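Local coordinates for D-alanyl-D-alanine carboxypeptidase (Penicillin binding protein) family protein (PDB 6OSU) that probably removes the terminal D-alanine from peptidoglycan precursor peptides as a serine-type D-alanyl-D-alanine carboxypeptidase of the penicillin-binding protein class, at residues A37-V41 against S52-M56; R59-A63 against D283-Y287; W40-R46 against G297-V303; K327-L333 against I364-K370. All blocks are in the same frame, centred on the assembly; numbering follows the deposited sequence.

Contact 1. Residues A37-V41 against S52-M56; sequences APAWV and SEKNM
W40 and K54 form a hydrogen-bonded antiparallel pair in the beta hairpin of strands 39-44 and 50-54, at one side of the five-stranded antiparallel sheet of the S11 peptidase domain; the two short strands run at 160° to each other. Both backbone groups of W40 are satisfied here: W40 N donates to K54 O at 3.0 Å, and W40 O accepts from K54 N. A39 and V41 instead direct their backbone bonds to strand 298-307, at L305 and V303, so strand 39-44 is bonded along both of its sides.

The indole has its own acceptor. W40 NE1 reaches S52 OG at 3.1 Å, with the oxygen only slightly out of the ring plane. Because CG of W40 sits between its own backbone N and carbonyl carbon (chi1 77°), the ring is laid against the neighbouring strand, where K54 CB stands 3.5 Å from the centroid of the six-membered ring and 9° off its normal, a CH-pi contact. A bend at chi3 then turns the lysine chain along the indole, bringing K54 CE within 3.5 Å of W40 CZ3. L320 of helix 310-327 also packs against W40.

Past the strand end, side chains take over the bonding. P38 O is met by N55 ND2 at 2.9 Å, tying the entry of one strand to the exit of the other, and M56 N finds E53 OE2 at 3.2 Å. On the sheet face that carries V41 and E53, opposite the indole, V41 CG2 rests 3.8 Å from E53 CB and 4.1 Å from M56 SD.

Contact 2. Residues R59-A63 against D283-Y287; sequences RRAPA and DAAGY
The guanidinium of R60 meets A285 O near its edge and carries a water over one face, toward the rim. R60 NH1 donates to A285 O at 3.0 Å, but the bond is bent (137° at the hydrogen) and the donor comes from above the carbonyl plane. A turn at chi3 (86°) swings the guanidinium to this carbonyl. The water over the face bridges the two loops by accepting from A61 N at 2.7 Å and donating to A284 O at 2.8 Å. A second water donates to A61 O and A285 O; its bond from R60 NH1 is weak. A285 O is thus held by both the arginine and a water.

Beside these bridges the loops meet through methyl groups. A285 CB lies 3.6 Å from A61 CB and 3.8 Å from A63 CB, while A284 CB touches A61 CB as well, at 4.0 Å.

Segment 59-63 leads into helix 66-79, and the A63 side chain is about 5 Å from that of S64, the predicted acyl-ester serine. Segment 283-287 turns from strand 274-282, which holds the predicted substrate-binding K278, into strand 288-295.

Contact 3. Residues W40-R46 against G297-V303; sequences WVTMDYR and GERFISV
R46 and E298 form a salt bridge at the strand ends: R46 NH2 to E298 OE1 is 2.9 Å, with the oxygen in the guanidinium plane and the carboxylate turned 75° against it. G297 O lies over one face of the same guanidinium. With chi1 at 176°, CG of D44 stands anti to the backbone N, and its carboxylate reaches toward E298 and the F300 ring. E298 OE2 comes within 3.0 Å of D44 OD2, an approach of two acceptors that would probably raise the proton affinity of one carboxylate, although R46 probably offsets part of the charge. The other oxygen, D44 OD1, accepts from T47 N.

Further along, the T42 and S302 hydroxyls are hydrogen-bonded, OG1 to OG at 3.1 Å. The backbone ladder is regular: V41 and V303, then M43 and I301, are hydrogen-bonded pairs, I301 N to M43 O being the shortest at 2.7 Å, and Y45 N adds a bond to R299 O.

Around this ladder, F300 CE1 is 3.6 Å from D44 CB, and D44 OD2 sits above the ring toward its rim. Y45 CB packs on R299 CD at 3.8 Å; the R299 guanidinium itself is engaged by D275 and S292. The V41 and V303 side chains run alongside each other, V41 CG1 4.0 Å from V303 CB, and V41 also touches A176 and A180 of helix 176-189, whereas T42 and S302 meet L320 of helix 310-327. An antiparallel sheet joining an early strand to a late one between helices is characteristic of the penicillin-binding protein and serine beta-lactamase fold.

Contact 4. Residues K327-L333 against I364-K370; sequences KYENVLL and IYKTVPK
E329 O accepts from V368 N at 2.8 Å, with 160° at the hydrogen, and T367 CA adds a CA-H...O contact to the same oxygen. Further along, V331 and K366 exchange two backbone bonds, while L333 N reaches I364 O only weakly. At the other end K370 binds twice: K370 N donates to K327 O at 2.9 Å, and its side chain, bent at chi3 and chi4, curls back so that K370 NZ meets Y328 O, also at 2.9 Å.

This two-stranded antiparallel ribbon, its segments crossing at 143°, starts where helix 310-327 ends and lies at the junction of the peptidase domain with the penicillin-binding protein 5 type C-terminal domain. T367 faces the former, its OG1 bonded to T47 OG1 and its N to D49; I364 faces the latter, touching A411 and I413.

The Y328 ring runs alongside P369, CE1 3.9 Å from P369 CG. The Y365 side chain crosses those of N330 and L332 at about right angles, with Y365 OH 3.4 Å from N330 CB and Y365 CD1 4.1 Å from L332 CB. On the face of V331 and V368, V331 CG2 meets V368 CG2; at the strand end L333 CB sits 3.7 Å from I364 CG2.

Contacts 1 and 3 share W40 and V41 and put strand 39-44 between its two sheet neighbours; contact 3 is the buried one, centred about 6 Å from the centre of the chain, whereas the other three are partly buried. Contact 2 lies at the sheet end near the predicted active serine, touching contact 1 where R60 packs on P38 and A39, and relies on one arginine bond, waters and methyl groups rather than a strand ladder. Contact 4, on the opposite side of the chain's centre from contact 2, is a separate ribbon whose T367 and N330 abut D44 and E298 of contact 3, so the carboxylates ending that ladder face the domain junction.

Contact 1. Residues A37-V41 against S52-M56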
loop_
_atom_site.group_PDB
_atom_site.type_symbol
_atom_site.label_atom_id
_atom_site.label_comp_id
_atom_site.label_asym_id
_atom_site.label_seq_id
_atom_site.Cartn_x
_atom_site.Cartn_y
_atom_site.Cartn_z
ATOM N N ALA A 37 12.614 10.183 10.718
ATOM C CA ALA A 37 12.289 8.776 10.884
ATOM C C ALA A 37 13.508 7.931 10.523
ATOM O O ALA A 37 14.177 8.203 9.522
ATOM C CB ALA A 37 11.100 8.380 10.013
ATOM N N PRO A 38 13.837 6.922 11.329
ATOM C CA PRO A 38 14.974 6.052 10.987
ATOM C C PRO A 38 14.805 5.290 9.679
ATOM O O PRO A 38 15.811 4.842 9.115
ATOM C CB PRO A 38 15.061 5.098 12.185
ATOM C CG PRO A 38 13.743 5.219 12.892
ATOM C CD PRO A 38 13.272 6.614 12.651
ATOM N N ALA A 39 13.581 5.128 9.174
ATOM C CA ALA A 39 13.371 4.404 7.928
ATOM C C ALA A 39 12.028 4.795 7.328
ATOM O O ALA A 39 11.063 5.052 8.052
ATOM C CB ALA A 39 13.425 2.888 8.147
ATOM N N TRP A 40 11.978 4.828 5.996
ATOM C CA TRP A 40 10.725 5.061 5.289
ATOM C C TRP A 40 10.869 4.616 3.842
ATOM O O TRP A 40 11.978 4.416 3.340
ATOM C CB TRP A 40 10.291 6.532 5.346
ATOM C CG TRP A 40 11.049 7.445 4.422
ATOM C CD1 TRP A 40 10.879 7.577 3.071
ATOM C CD2 TRP A 40 12.081 8.370 4.786
ATOM N NE1 TRP A 40 11.749 8.515 2.574
ATOM C CE2 TRP A 40 12.496 9.018 3.606
ATOM C CE3 TRP A 40 12.696 8.709 5.994
ATOM C CZ2 TRP A 40 13.498 9.986 3.598
ATOM C CZ3 TRP A 40 13.691 9.672 5.983
ATOM C CH2 TRP A 40 14.082 10.298 4.793
ATOM N N VAL A 41 9.723 4.482 3.176
ATOM C CA VAL A 41 9.675 4.200 1.745
ATOM C C VAL A 41 8.351 4.718 1.201
ATOM O O VAL A 41 7.322 4.669 1.881
ATOM C CB VAL A 41 9.855 2.694 1.448
ATOM C CG1 VAL A 41 8.633 1.905 1.890
ATOM C CG2 VAL A 41 10.137 2.470 -0.040
ATOM N N SER A 52 10.838 7.569 -3.135
ATOM C CA SER A 52 11.484 8.158 -1.971
ATOM C C SER A 52 11.688 7.062 -0.936
ATOM O O SER A 52 10.783 6.256 -0.703
ATOM C CB SER A 52 10.641 9.300 -1.389
ATOM O OG SER A 52 11.235 9.834 -0.217
ATOM N N GLU A 53 12.875 7.028 -0.331
ATOM C CA GLU A 53 13.141 6.040 0.708
ATOM C C GLU A 53 14.429 6.393 1.434
ATOM O O GLU A 53 15.334 7.004 0.859
ATOM C CB GLU A 53 13.235 4.619 0.130
ATOM C CG GLU A 53 14.395 4.387 -0.837
ATOM C CD GLU A 53 15.681 3.970 -0.139
ATOM O OE1 GLU A 53 16.743 3.972 -0.793
ATOM O OE2 GLU A 53 15.636 3.643 1.065
ATOM N N LYS A 54 14.494 5.996 2.703
ATOM C CA LYS A 54 15.736 5.972 3.465
ATOM C C LYS A 54 15.768 4.691 4.282
ATOM O O LYS A 54 14.780 4.351 4.941
ATOM C CB LYS A 54 15.886 7.189 4.392
ATOM C CG LYS A 54 17.159 7.140 5.239
ATOM C CD LYS A 54 17.429 8.447 5.986
ATOM C CE LYS A 54 16.700 8.507 7.323
ATOM N NZ LYS A 54 17.070 9.729 8.098
ATOM N N ASN A 55 16.898 3.983 4.225
ATOM C CA ASN A 55 17.118 2.774 5.023
ATOM C C ASN A 55 16.005 1.752 4.808
ATOM O O ASN A 55 15.617 1.024 5.724
ATOM C CB ASN A 55 17.253 3.120 6.508
ATOM C CG ASN A 55 18.465 3.976 6.800
ATOM O OD1 ASN A 55 19.565 3.700 6.318
ATOM N ND2 ASN A 55 18.270 5.024 7.595
ATOM N N MET A 56 15.484 1.690 3.579
ATOM C CA MET A 56 14.280 0.905 3.327
ATOM C C MET A 56 14.485 -0.592 3.524
ATOM O O MET A 56 13.493 -1.325 3.578
ATOM C CB MET A 56 13.754 1.166 1.914
ATOM C CG MET A 56 14.609 0.586 0.802
ATOM S SD MET A 56 13.814 0.727 -0.812
ATOM C CE MET A 56 15.091 0.058 -1.877
#

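Contact 2. Residues R59-A63 against D283-Y287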
loop_
_atom_site.group_PDB
_atom_site.type_symbol
_atom_site.label_atom_id
_atom_site.label_comp_id
_atom_site.label_asym_id
_atom_site.label_seq_id
_atom_site.Cartn_x
_atom_site.Cartn_y
_atom_site.Cartn_z
ATOM N N ARG A 59 16.496 -3.744 9.010
ATOM C CA ARG A 59 15.543 -4.545 9.765
ATOM C C ARG A 59 15.192 -3.852 11.078
ATOM O O ARG A 59 16.079 -3.528 11.876
ATOM C CB ARG A 59 16.119 -5.936 10.006
ATOM C CG ARG A 59 16.223 -6.735 8.723
ATOM C CD ARG A 59 16.926 -8.063 8.903
ATOM N NE ARG A 59 16.926 -8.811 7.649
ATOM C CZ ARG A 59 17.274 -10.089 7.537
ATOM N NH1 ARG A 59 17.652 -10.774 8.608
ATOM N NH2 ARG A 59 17.238 -10.680 6.351
ATOM N N ARG A 60 13.900 -3.615 11.292
ATOM C CA ARG A 60 13.382 -3.020 12.513
ATOM C C ARG A 60 12.210 -3.852 13.009
ATOM O O ARG A 60 11.729 -4.755 12.320
ATOM C CB ARG A 60 12.939 -1.565 12.300
ATOM C CG ARG A 60 13.950 -0.676 11.610
ATOM C CD ARG A 60 13.551 0.786 11.761
ATOM N NE ARG A 60 14.051 1.367 13.007
ATOM C CZ ARG A 60 13.346 1.474 14.129
ATOM N NH1 ARG A 60 12.094 1.042 14.175
ATOM N NH2 ARG A 60 13.896 2.016 15.207
ATOM N N ALA A 61 11.737 -3.523 14.214
ATOM C CA ALA A 61 10.672 -4.300 14.829
ATOM C C ALA A 61 9.339 -3.985 14.148
ATOM O O ALA A 61 9.118 -2.851 13.712
ATOM C CB ALA A 61 10.591 -4.009 16.328
ATOM N N PRO A 62 8.443 -4.970 14.009
ATOM C CA PRO A 62 7.227 -4.737 13.218
ATOM C C PRO A 62 6.104 -4.058 13.990
ATOM O O PRO A 62 5.333 -3.307 13.390
ATOM C CB PRO A 62 6.813 -6.151 12.777
ATOM C CG PRO A 62 7.952 -7.042 13.151
ATOM C CD PRO A 62 8.608 -6.395 14.321
ATOM N N ALA A 63 5.968 -4.328 15.284
ATOM C CA ALA A 63 4.831 -3.821 16.094
ATOM C C ALA A 63 3.534 -4.337 15.456
ATOM O O ALA A 63 3.528 -5.442 14.894
ATOM C CB ALA A 63 4.917 -2.312 16.240
ATOM N N ASP A 283 8.099 -0.119 22.058
ATOM C CA ASP A 283 9.312 0.619 22.394
ATOM C C ASP A 283 10.450 0.288 21.436
ATOM O O ASP A 283 11.279 1.154 21.133
ATOM C CB ASP A 283 9.724 0.331 23.838
ATOM C CG ASP A 283 8.798 0.978 24.845
ATOM O OD1 ASP A 283 7.889 1.724 24.423
ATOM O OD2 ASP A 283 8.978 0.740 26.059
ATOM N N ALA A 284 10.504 -0.952 20.943
ATOM C CA ALA A 284 11.573 -1.342 20.033
ATOM C C ALA A 284 11.335 -0.834 18.619
ATOM O O ALA A 284 12.296 -0.592 17.883
ATOM C CB ALA A 284 11.726 -2.865 20.020
ATOM N N ALA A 285 10.073 -0.665 18.226
ATOM C CA ALA A 285 9.739 -0.276 16.865
ATOM C C ALA A 285 9.462 1.210 16.705
ATOM O O ALA A 285 9.539 1.718 15.581
ATOM C CB ALA A 285 8.515 -1.058 16.374
ATOM N N GLY A 286 9.146 1.915 17.791
ATOM C CA GLY A 286 8.688 3.282 17.671
ATOM C C GLY A 286 7.282 3.332 17.091
ATOM O O GLY A 286 6.582 2.326 16.976
ATOM N N TYR A 287 6.873 4.543 16.725
ATOM C CA TYR A 287 5.576 4.761 16.097
ATOM C C TYR A 287 5.712 4.530 14.599
ATOM O O TYR A 287 6.515 5.193 13.936
ATOM C CB TYR A 287 5.063 6.170 16.380
ATOM C CG TYR A 287 4.695 6.401 17.823
ATOM C CD1 TYR A 287 3.409 6.148 18.277
ATOM C CD2 TYR A 287 5.634 6.866 18.737
ATOM C CE1 TYR A 287 3.065 6.355 19.601
ATOM C CE2 TYR A 287 5.300 7.075 20.065
ATOM C CZ TYR A 287 4.014 6.818 20.491
ATOM O OH TYR A 287 3.673 7.026 21.808
HETATM O O HOH W 1 10.096 -0.176 13.319
HETATM O O HOH W 2 13.335 -2.007 15.766
#

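Contact 3. Residues W40-R46 against G297-V303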
loop_
_atom_site.group_PDB
_atom_site.type_symbol
_atom_site.label_atom_id
_atom_site.label_comp_id
_atom_site.label_asym_id
_atom_site.label_seq_id
_atom_site.Cartn_x
_atom_site.Cartn_y
_atom_site.Cartn_z
ATOM N N TRP A 40 11.978 4.828 5.996
ATOM C CA TRP A 40 10.725 5.061 5.289
ATOM C C TRP A 40 10.869 4.616 3.842
ATOM O O TRP A 40 11.978 4.416 3.340
ATOM C CB TRP A 40 10.291 6.532 5.346
ATOM C CG TRP A 40 11.049 7.445 4.422
ATOM C CD1 TRP A 40 10.879 7.577 3.071
ATOM C CD2 TRP A 40 12.081 8.370 4.786
ATOM N NE1 TRP A 40 11.749 8.515 2.574
ATOM C CE2 TRP A 40 12.496 9.018 3.606
ATOM C CE3 TRP A 40 12.696 8.709 5.994
ATOM C CZ2 TRP A 40 13.498 9.986 3.598
ATOM C CZ3 TRP A 40 13.691 9.672 5.983
ATOM C CH2 TRP A 40 14.082 10.298 4.793
ATOM N N VAL A 41 9.723 4.482 3.176
ATOM C CA VAL A 41 9.675 4.200 1.745
ATOM C C VAL A 41 8.351 4.718 1.201
ATOM O O VAL A 41 7.322 4.669 1.881
ATOM C CB VAL A 41 9.855 2.694 1.448
ATOM C CG1 VAL A 41 8.633 1.905 1.890
ATOM C CG2 VAL A 41 10.137 2.470 -0.040
ATOM N N THR A 42 8.387 5.241 -0.023
ATOM C CA THR A 42 7.191 5.654 -0.743
ATOM C C THR A 42 7.207 4.979 -2.104
ATOM O O THR A 42 8.185 5.102 -2.849
ATOM C CB THR A 42 7.112 7.178 -0.907
ATOM O OG1 THR A 42 7.261 7.811 0.370
ATOM C CG2 THR A 42 5.764 7.580 -1.506
ATOM N N MET A 43 6.128 4.272 -2.425
ATOM C CA MET A 43 6.059 3.456 -3.627
ATOM C C MET A 43 4.761 3.736 -4.369
ATOM O O MET A 43 3.704 3.891 -3.750
ATOM C CB MET A 43 6.161 1.964 -3.270
ATOM C CG MET A 43 5.732 1.016 -4.368
ATOM S SD MET A 43 5.685 -0.699 -3.812
ATOM C CE MET A 43 7.415 -0.977 -3.438
ATOM N N ASP A 44 4.846 3.811 -5.695
ATOM C CA ASP A 44 3.653 3.920 -6.522
ATOM C C ASP A 44 3.001 2.552 -6.681
ATOM O O ASP A 44 3.681 1.534 -6.831
ATOM C CB ASP A 44 3.992 4.510 -7.893
ATOM C CG ASP A 44 2.793 4.547 -8.823
ATOM O OD1 ASP A 44 2.598 3.577 -9.586
ATOM O OD2 ASP A 44 2.030 5.536 -8.773
ATOM N N TYR A 45 1.669 2.535 -6.646
ATOM C CA TYR A 45 0.951 1.268 -6.571
ATOM C C TYR A 45 0.975 0.530 -7.904
ATOM O O TYR A 45 1.235 -0.679 -7.948
ATOM C CB TYR A 45 -0.488 1.508 -6.112
ATOM C CG TYR A 45 -1.383 0.314 -6.329
ATOM C CD1 TYR A 45 -1.210 -0.851 -5.590
ATOM C CD2 TYR A 45 -2.398 0.347 -7.277
ATOM C CE1 TYR A 45 -2.020 -1.949 -5.793
ATOM C CE2 TYR A 45 -3.216 -0.745 -7.484
ATOM C CZ TYR A 45 -3.023 -1.890 -6.739
ATOM O OH TYR A 45 -3.835 -2.978 -6.944
ATOM N N ARG A 46 0.705 1.234 -9.003
ATOM C CA ARG A 46 0.561 0.550 -10.284
ATOM C C ARG A 46 1.909 0.157 -10.882
ATOM O O ARG A 46 2.025 -0.907 -11.500
ATOM C CB ARG A 46 -0.232 1.423 -11.256
ATOM C CG ARG A 46 -1.727 1.438 -10.966
ATOM C CD ARG A 46 -2.485 2.317 -11.942
ATOM N NE ARG A 46 -2.095 3.719 -11.833
ATOM C CZ ARG A 46 -2.671 4.708 -12.512
ATOM N NH1 ARG A 46 -3.669 4.447 -13.349
ATOM N NH2 ARG A 46 -2.253 5.957 -12.357
ATOM N N GLY A 297 -6.720 8.617 -9.688
ATOM C CA GLY A 297 -6.217 7.385 -10.268
ATOM C C GLY A 297 -4.807 7.025 -9.838
ATOM O O GLY A 297 -4.311 5.930 -10.128
ATOM N N GLU A 298 -4.146 7.944 -9.140
ATOM C CA GLU A 298 -2.755 7.774 -8.727
ATOM C C GLU A 298 -2.712 7.451 -7.233
ATOM O O GLU A 298 -3.016 8.306 -6.393
ATOM C CB GLU A 298 -1.944 9.029 -9.053
ATOM C CG GLU A 298 -0.450 8.898 -8.833
ATOM C CD GLU A 298 0.260 8.205 -9.987
ATOM O OE1 GLU A 298 -0.420 7.624 -10.862
ATOM O OE2 GLU A 298 1.508 8.242 -10.016
ATOM N N ARG A 299 -2.348 6.214 -6.907
ATOM C CA ARG A 299 -2.267 5.748 -5.531
ATOM C C ARG A 299 -0.814 5.514 -5.142
ATOM O O ARG A 299 -0.048 4.901 -5.894
ATOM C CB ARG A 299 -3.059 4.454 -5.324
ATOM C CG ARG A 299 -2.757 3.777 -3.995
ATOM C CD ARG A 299 -3.421 2.423 -3.862
ATOM N NE ARG A 299 -4.875 2.523 -3.887
ATOM C CZ ARG A 299 -5.616 2.907 -2.852
ATOM N NH1 ARG A 299 -5.043 3.234 -1.700
ATOM N NH2 ARG A 299 -6.935 2.968 -2.972
ATOM N N PHE A 300 -0.445 5.994 -3.961
ATOM C CA PHE A 300 0.884 5.778 -3.415
ATOM C C PHE A 300 0.790 5.045 -2.087
ATOM O O PHE A 300 -0.193 5.175 -1.351
ATOM C CB PHE A 300 1.639 7.100 -3.231
ATOM C CG PHE A 300 2.256 7.618 -4.496
ATOM C CD1 PHE A 300 3.470 7.119 -4.941
ATOM C CD2 PHE A 300 1.620 8.594 -5.246
ATOM C CE1 PHE A 300 4.043 7.589 -6.108
ATOM C CE2 PHE A 300 2.185 9.071 -6.414
ATOM C CZ PHE A 300 3.399 8.569 -6.848
ATOM N N ILE A 301 1.825 4.270 -1.790
ATOM C CA ILE A 301 1.946 3.545 -0.533
ATOM C C ILE A 301 3.173 4.070 0.197
ATOM O O ILE A 301 4.262 4.153 -0.384
ATOM C CB ILE A 301 2.043 2.029 -0.776
ATOM C CG1 ILE A 301 0.722 1.509 -1.348
ATOM C CG2 ILE A 301 2.419 1.298 0.507
ATOM C CD1 ILE A 301 0.832 0.146 -2.000
ATOM N N SER A 302 2.993 4.445 1.458
ATOM C CA SER A 302 4.076 4.947 2.287
ATOM C C SER A 302 4.164 4.122 3.559
ATOM O O SER A 302 3.142 3.779 4.160
ATOM C CB SER A 302 3.878 6.420 2.646
ATOM O OG SER A 302 4.457 7.266 1.670
ATOM N N VAL A 303 5.393 3.801 3.949
ATOM C CA VAL A 303 5.690 3.165 5.225
ATOM C C VAL A 303 6.689 4.045 5.957
ATOM O O VAL A 303 7.717 4.427 5.386
ATOM C CB VAL A 303 6.250 1.744 5.041
ATOM C CG1 VAL A 303 6.537 1.122 6.392
ATOM C CG2 VAL A 303 5.277 0.888 4.247
#

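Contact 4. Residues K327-L333 against I364-K370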
loop_
_atom_site.group_PDB
_atom_site.type_symbol
_atom_site.label_atom_id
_atom_site.label_comp_id
_atom_site.label_asym_id
_atom_site.label_seq_id
_atom_site.Cartn_x
_atom_site.Cartn_y
_atom_site.Cartn_z
ATOM N N LYS A 327 4.177 15.687 -7.160
ATOM C CA LYS A 327 5.357 15.879 -7.990
ATOM C C LYS A 327 5.606 14.756 -8.984
ATOM O O LYS A 327 6.530 14.870 -9.796
ATOM C CB LYS A 327 6.600 16.066 -7.107
ATOM C CG LYS A 327 6.451 17.203 -6.113
ATOM C CD LYS A 327 7.762 17.909 -5.848
ATOM C CE LYS A 327 7.511 19.341 -5.402
ATOM N NZ LYS A 327 6.813 20.125 -6.462
ATOM N N TYR A 328 4.807 13.691 -8.968
ATOM C CA TYR A 328 5.062 12.524 -9.800
ATOM C C TYR A 328 3.837 12.204 -10.649
ATOM O O TYR A 328 2.779 12.828 -10.530
ATOM C CB TYR A 328 5.478 11.321 -8.947
ATOM C CG TYR A 328 6.906 11.415 -8.473
ATOM C CD1 TYR A 328 7.939 10.861 -9.216
ATOM C CD2 TYR A 328 7.227 12.078 -7.295
ATOM C CE1 TYR A 328 9.252 10.949 -8.796
ATOM C CE2 TYR A 328 8.540 12.173 -6.865
ATOM C CZ TYR A 328 9.547 11.605 -7.622
ATOM O OH TYR A 328 10.854 11.695 -7.203
ATOM N N GLU A 329 3.996 11.200 -11.505
ATOM C CA GLU A 329 3.067 10.940 -12.593
ATOM C C GLU A 329 3.390 9.578 -13.185
ATOM O O GLU A 329 4.564 9.208 -13.283
ATOM C CB GLU A 329 3.189 12.035 -13.661
ATOM C CG GLU A 329 1.988 12.213 -14.554
ATOM C CD GLU A 329 2.029 13.542 -15.287
ATOM O OE1 GLU A 329 2.911 13.721 -16.152
ATOM O OE2 GLU A 329 1.192 14.420 -14.980
ATOM N N ASN A 330 2.354 8.836 -13.566
ATOM C CA ASN A 330 2.517 7.560 -14.252
ATOM C C ASN A 330 2.395 7.798 -15.751
ATOM O O ASN A 330 1.399 8.367 -16.214
ATOM C CB ASN A 330 1.488 6.534 -13.778
ATOM C CG ASN A 330 1.884 5.873 -12.469
ATOM O OD1 ASN A 330 2.892 6.232 -11.860
ATOM N ND2 ASN A 330 1.090 4.908 -12.028
ATOM N N VAL A 331 3.413 7.377 -16.502
ATOM C CA VAL A 331 3.473 7.570 -17.945
ATOM C C VAL A 331 3.877 6.258 -18.604
ATOM O O VAL A 331 4.809 5.583 -18.151
ATOM C CB VAL A 331 4.463 8.691 -18.334
ATOM C CG1 VAL A 331 4.503 8.863 -19.842
ATOM C CG2 VAL A 331 4.082 10.003 -17.662
ATOM N N LEU A 332 3.173 5.894 -19.674
ATOM C CA LEU A 332 3.568 4.767 -20.516
ATOM C C LEU A 332 4.615 5.276 -21.499
ATOM O O LEU A 332 4.281 5.815 -22.554
ATOM C CB LEU A 332 2.364 4.172 -21.237
ATOM C CG LEU A 332 2.668 2.958 -22.118
ATOM C CD1 LEU A 332 3.016 1.748 -21.262
ATOM C CD2 LEU A 332 1.509 2.651 -23.053
ATOM N N LEU A 333 5.890 5.105 -21.148
ATOM C CA LEU A 333 6.963 5.632 -21.985
ATOM C C LEU A 333 7.147 4.813 -23.256
ATOM O O LEU A 333 7.556 5.355 -24.289
ATOM C CB LEU A 333 8.265 5.679 -21.189
ATOM C CG LEU A 333 8.175 6.462 -19.877
ATOM C CD1 LEU A 333 9.409 6.244 -19.012
ATOM C CD2 LEU A 333 7.984 7.936 -20.171
ATOM N N ILE A 364 7.147 -0.061 -20.973
ATOM C CA ILE A 364 7.839 0.809 -20.031
ATOM C C ILE A 364 6.766 1.713 -19.439
ATOM O O ILE A 364 6.381 2.725 -20.041
ATOM C CB ILE A 364 8.967 1.618 -20.676
ATOM C CG1 ILE A 364 10.037 0.687 -21.249
ATOM C CG2 ILE A 364 9.598 2.545 -19.644
ATOM C CD1 ILE A 364 11.250 1.425 -21.796
ATOM N N TYR A 365 6.257 1.330 -18.275
ATOM C CA TYR A 365 5.252 2.087 -17.539
ATOM C C TYR A 365 5.904 2.507 -16.231
ATOM O O TYR A 365 6.154 1.664 -15.362
ATOM C CB TYR A 365 3.999 1.241 -17.313
ATOM C CG TYR A 365 2.837 1.973 -16.682
ATOM C CD1 TYR A 365 2.289 3.103 -17.282
ATOM C CD2 TYR A 365 2.271 1.521 -15.498
ATOM C CE1 TYR A 365 1.218 3.770 -16.705
ATOM C CE2 TYR A 365 1.205 2.176 -14.917
ATOM C CZ TYR A 365 0.680 3.298 -15.522
ATOM O OH TYR A 365 -0.382 3.950 -14.935
ATOM N N LYS A 366 6.198 3.802 -16.097
ATOM C CA LYS A 366 7.072 4.281 -15.037
ATOM C C LYS A 366 6.463 5.480 -14.319
ATOM O O LYS A 366 5.723 6.275 -14.906
ATOM C CB LYS A 366 8.455 4.649 -15.606
ATOM C CG LYS A 366 9.573 4.705 -14.574
ATOM C CD LYS A 366 10.913 5.031 -15.223
ATOM C CE LYS A 366 11.933 5.531 -14.199
ATOM N NZ LYS A 366 12.550 4.435 -13.395
ATOM N N THR A 367 6.783 5.593 -13.032
ATOM C CA THR A 367 6.435 6.765 -12.234
ATOM C C THR A 367 7.594 7.754 -12.316
ATOM O O THR A 367 8.689 7.483 -11.811
ATOM C CB THR A 367 6.149 6.367 -10.788
ATOM O OG1 THR A 367 5.051 5.447 -10.752
ATOM C CG2 THR A 367 5.809 7.591 -9.951
ATOM N N VAL A 368 7.360 8.895 -12.956
ATOM C CA VAL A 368 8.420 9.868 -13.215
ATOM C C VAL A 368 7.947 11.237 -12.741
ATOM O O VAL A 368 6.740 11.477 -12.592
ATOM C CB VAL A 368 8.808 9.900 -14.713
ATOM C CG1 VAL A 368 9.366 8.552 -15.148
ATOM C CG2 VAL A 368 7.611 10.281 -15.564
ATOM N N PRO A 369 8.879 12.155 -12.477
ATOM C CA PRO A 369 8.476 13.512 -12.083
ATOM C C PRO A 369 7.635 14.177 -13.163
ATOM O O PRO A 369 7.900 14.029 -14.359
ATOM C CB PRO A 369 9.813 14.235 -11.890
ATOM C CG PRO A 369 10.796 13.143 -11.598
ATOM C CD PRO A 369 10.340 11.966 -12.399
ATOM N N LYS A 370 6.606 14.914 -12.725
ATOM C CA LYS A 370 5.770 15.659 -13.662
ATOM C C LYS A 370 6.607 16.584 -14.531
ATOM O O LYS A 370 6.323 16.758 -15.722
ATOM C CB LYS A 370 4.720 16.476 -12.910
ATOM C CG LYS A 370 3.509 15.707 -12.425
ATOM C CD LYS A 370 2.397 16.681 -12.055
ATOM C CE LYS A 370 1.934 16.504 -10.617
ATOM N NZ LYS A 370 1.211 15.217 -10.400
#